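Local coordinates for protein glycerol-3-phosphate dehydrogenase [NAD(+)] (Dunaliella salina, PDB 6IUY) that probably catalyses the NAD-dependent interconversion of dihydroxyacetone phosphate and sn-glycerol 3-phosphate, and carries an additional haloacid dehalogenase-like hydrolase domain, at residues A[409-414]-A[420-425]. Sequence-based numbering, arbitrary orientation.
Sequences GANIAG and ELSEAV. With NAD (nicotinamide-adenine-dinucleotide), chain C.
The backbones of G409 and A424 are in contact, CA of G409 lying 4.0 Å from CA of A424, and then diverge to a 7.0 Å separation between CA of N411 and CA of S422. Just before this, strand 404-408 pairs antiparallel with strand 422-427; here segment 409-414 turns away from the strand toward the cofactor. Glycine suits position 409 because a beta carbon there would point at the strand and collide with CA of A424 and O of E423. Beyond it N411 spans the widening separation, its flat polar amide set beside the E423 carbonyl and against the small methyl of A424. Its CG is anti to the carbonyl carbon and beside the backbone N (chi1 -58°), which swings the amide from the loop backbone to the strand, CG coming 4.0 Å from O of E423; W267 and F446 pack nearby. Replacing N411 by alanine would take away the amide and would probably leave the E423 carbonyl without that polar neighbour and the A424 methyl with less packing. S422 is compact enough to face the loop: its OG, anti to the backbone N (chi1 -165°), approaches O of A410 to 3.3 Å, at an angle too poor for a hydrogen bond. The backbone N of A410 is hydrogen-bonded to S514 OG. I412 occupies the N-cap position of the short helix 413-416, and its N is bonded to N482 OD1 of the second subunit. At the helix start, A413 N donates to O7N of the NAD carboxamide (2.9 Å, 156°), where a small methyl fits beside that group. N411 O sits 3.3 Å from C4N, the carbon that exchanges hydride. The fit combines the G409-A424 backbone contact with the N411 amide, while the departing loop offers its polar backbone to the nicotinamide, consistent with orienting the ring for hydride transfer.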
loop_
_atom_site.group_PDB
_atom_site.type_symbol
_atom_site.label_atom_id
_atom_site.label_comp_id
_atom_site.label_asym_id
_atom_site.label_seq_id
_atom_site.Cartn_x
_atom_site.Cartn_y
_atom_site.Cartn_z
ATOM N N GLY A 409 6.233 -11.205 -6.023
ATOM C CA GLY A 409 5.011 -10.713 -6.632
ATOM C C GLY A 409 3.858 -11.668 -6.386
ATOM O O GLY A 409 4.047 -12.752 -5.821
ATOM N N ALA A 410 2.655 -11.261 -6.773
ATOM C CA ALA A 410 1.493 -12.137 -6.693
ATOM C C ALA A 410 1.603 -13.160 -7.814
ATOM O O ALA A 410 1.171 -12.902 -8.947
ATOM C CB ALA A 410 0.202 -11.334 -6.804
ATOM N N ASN A 411 2.214 -14.308 -7.519
ATOM C CA ASN A 411 2.652 -15.203 -8.586
ATOM C C ASN A 411 2.293 -16.683 -8.465
ATOM O O ASN A 411 3.186 -17.519 -8.654
ATOM C CB ASN A 411 4.181 -15.156 -8.733
ATOM C CG ASN A 411 4.729 -13.770 -9.025
ATOM O OD1 ASN A 411 4.148 -12.990 -9.790
ATOM N ND2 ASN A 411 5.895 -13.478 -8.443
ATOM N N ILE A 412 1.045 -17.037 -8.188
ATOM C CA ILE A 412 0.665 -18.457 -8.244
ATOM C C ILE A 412 1.157 -19.123 -9.554
ATOM O O ILE A 412 0.746 -18.733 -10.631
ATOM C CB ILE A 412 -0.863 -18.641 -8.142
ATOM C CG1 ILE A 412 -1.422 -17.951 -6.889
ATOM C CG2 ILE A 412 -1.234 -20.135 -8.230
ATOM C CD1 ILE A 412 -0.584 -18.126 -5.672
ATOM N N ALA A 413 2.024 -20.127 -9.452
ATOM C CA ALA A 413 2.791 -20.630 -10.604
ATOM C C ALA A 413 1.967 -21.136 -11.768
ATOM O O ALA A 413 2.211 -20.754 -12.927
ATOM C CB ALA A 413 3.725 -21.738 -10.151
ATOM N N GLY A 414 1.012 -22.017 -11.479
ATOM C CA GLY A 414 0.285 -22.733 -12.518
ATOM C C GLY A 414 -0.294 -21.815 -13.570
ATOM O O GLY A 414 -0.262 -22.117 -14.765
ATOM N N GLU A 420 -1.138 -16.549 -18.262
ATOM C CA GLU A 420 -2.120 -15.574 -17.807
ATOM C C GLU A 420 -1.379 -14.331 -17.313
ATOM O O GLU A 420 -0.325 -14.439 -16.672
ATOM C CB GLU A 420 -2.994 -16.154 -16.705
ATOM C CG GLU A 420 -3.609 -17.511 -17.066
ATOM C CD GLU A 420 -4.623 -18.011 -16.031
ATOM O OE1 GLU A 420 -4.878 -17.285 -15.044
ATOM O OE2 GLU A 420 -5.167 -19.129 -16.205
ATOM N N LEU A 421 -1.926 -13.154 -17.605
ATOM C CA LEU A 421 -1.230 -11.902 -17.317
ATOM C C LEU A 421 -0.968 -11.757 -15.846
ATOM O O LEU A 421 -1.864 -11.942 -15.026
ATOM C CB LEU A 421 -2.025 -10.688 -17.812
ATOM C CG LEU A 421 -2.189 -10.487 -19.322
ATOM C CD1 LEU A 421 -2.059 -9.004 -19.682
ATOM C CD2 LEU A 421 -1.205 -11.307 -20.123
ATOM N N SER A 422 0.268 -11.410 -15.512
ATOM C CA SER A 422 0.691 -11.340 -14.129
ATOM C C SER A 422 1.785 -10.296 -13.997
ATOM O O SER A 422 2.188 -9.690 -14.985
ATOM C CB SER A 422 1.179 -12.708 -13.653
ATOM O OG SER A 422 1.267 -12.723 -12.237
ATOM N N GLU A 423 2.258 -10.060 -12.781
ATOM C CA GLU A 423 3.277 -9.037 -12.578
ATOM C C GLU A 423 4.099 -9.372 -11.351
ATOM O O GLU A 423 3.692 -10.177 -10.508
ATOM C CB GLU A 423 2.649 -7.625 -12.469
ATOM C CG GLU A 423 1.510 -7.489 -11.480
ATOM C CD GLU A 423 0.836 -6.093 -11.472
ATOM O OE1 GLU A 423 0.449 -5.574 -12.544
ATOM O OE2 GLU A 423 0.659 -5.528 -10.369
ATOM N N ALA A 424 5.283 -8.780 -11.261
ATOM C CA ALA A 424 6.114 -8.976 -10.089
ATOM C C ALA A 424 7.034 -7.797 -9.892
ATOM O O ALA A 424 7.307 -7.057 -10.820
ATOM C CB ALA A 424 6.942 -10.265 -10.214
ATOM N N VAL A 425 7.525 -7.655 -8.675
ATOM C CA VAL A 425 8.577 -6.702 -8.356
ATOM C C VAL A 425 9.929 -7.408 -8.429
ATOM O O VAL A 425 10.059 -8.525 -7.928
ATOM C CB VAL A 425 8.413 -6.146 -6.929
ATOM C CG1 VAL A 425 9.747 -5.663 -6.398
ATOM C CG2 VAL A 425 7.329 -5.054 -6.865
HETATM P PA NAD C . 7.592 -26.821 -4.746
HETATM O O1A NAD C . 6.939 -27.205 -6.009
HETATM O O2A NAD C . 6.638 -26.304 -3.678
HETATM O O5B NAD C . 8.373 -28.093 -4.093
HETATM C C5B NAD C . 8.810 -29.178 -4.925
HETATM C C4B NAD C . 10.358 -29.241 -4.934
HETATM O O4B NAD C . 10.793 -29.583 -3.752
HETATM C C3B NAD C . 10.815 -30.373 -5.858
HETATM O O3B NAD C . 11.295 -29.923 -7.040
HETATM C C2B NAD C . 11.933 -31.081 -5.068
HETATM O O2B NAD C . 13.095 -31.301 -5.983
HETATM C C1B NAD C . 12.199 -30.264 -4.107
HETATM N N9A NAD C . 12.705 -30.978 -3.012
HETATM C C8A NAD C . 12.114 -31.963 -2.296
HETATM N N7A NAD C . 12.989 -32.347 -1.340
HETATM C C5A NAD C . 14.130 -31.618 -1.474
HETATM C C6A NAD C . 15.330 -31.616 -0.787
HETATM N N6A NAD C . 15.682 -32.451 0.310
HETATM N N1A NAD C . 16.299 -30.757 -1.130
HETATM C C2A NAD C . 16.097 -29.899 -2.170
HETATM N N3A NAD C . 14.930 -29.906 -2.854
HETATM C C4A NAD C . 13.950 -30.767 -2.501
HETATM O O3 NAD C . 8.678 -25.689 -5.087
HETATM P PN NAD C . 8.415 -24.266 -5.778
HETATM O O1N NAD C . 6.983 -24.156 -6.271
HETATM O O2N NAD C . 9.361 -24.049 -6.937
HETATM O O5D NAD C . 8.598 -23.171 -4.656
HETATM C C5D NAD C . 9.873 -22.881 -4.114
HETATM C C4D NAD C . 9.827 -21.437 -3.594
HETATM O O4D NAD C . 9.141 -20.672 -4.422
HETATM C C3D NAD C . 9.076 -21.418 -2.279
HETATM O O3D NAD C . 9.775 -20.691 -1.390
HETATM C C2D NAD C . 7.719 -20.731 -2.599
HETATM O O2D NAD C . 7.230 -20.105 -1.343
HETATM C C1D NAD C . 8.021 -19.889 -3.547
HETATM N N1N NAD C . 6.932 -19.531 -4.435
HETATM C C2N NAD C . 6.042 -20.462 -4.927
HETATM C C3N NAD C . 5.013 -20.068 -5.781
HETATM C C7N NAD C . 4.021 -21.137 -6.288
HETATM O O7N NAD C . 2.966 -20.806 -6.793
HETATM N N7N NAD C . 4.383 -22.527 -6.163
HETATM C C4N NAD C . 4.867 -18.749 -6.155
HETATM C C5N NAD C . 5.775 -17.814 -5.690
HETATM C C6N NAD C . 6.805 -18.221 -4.841
#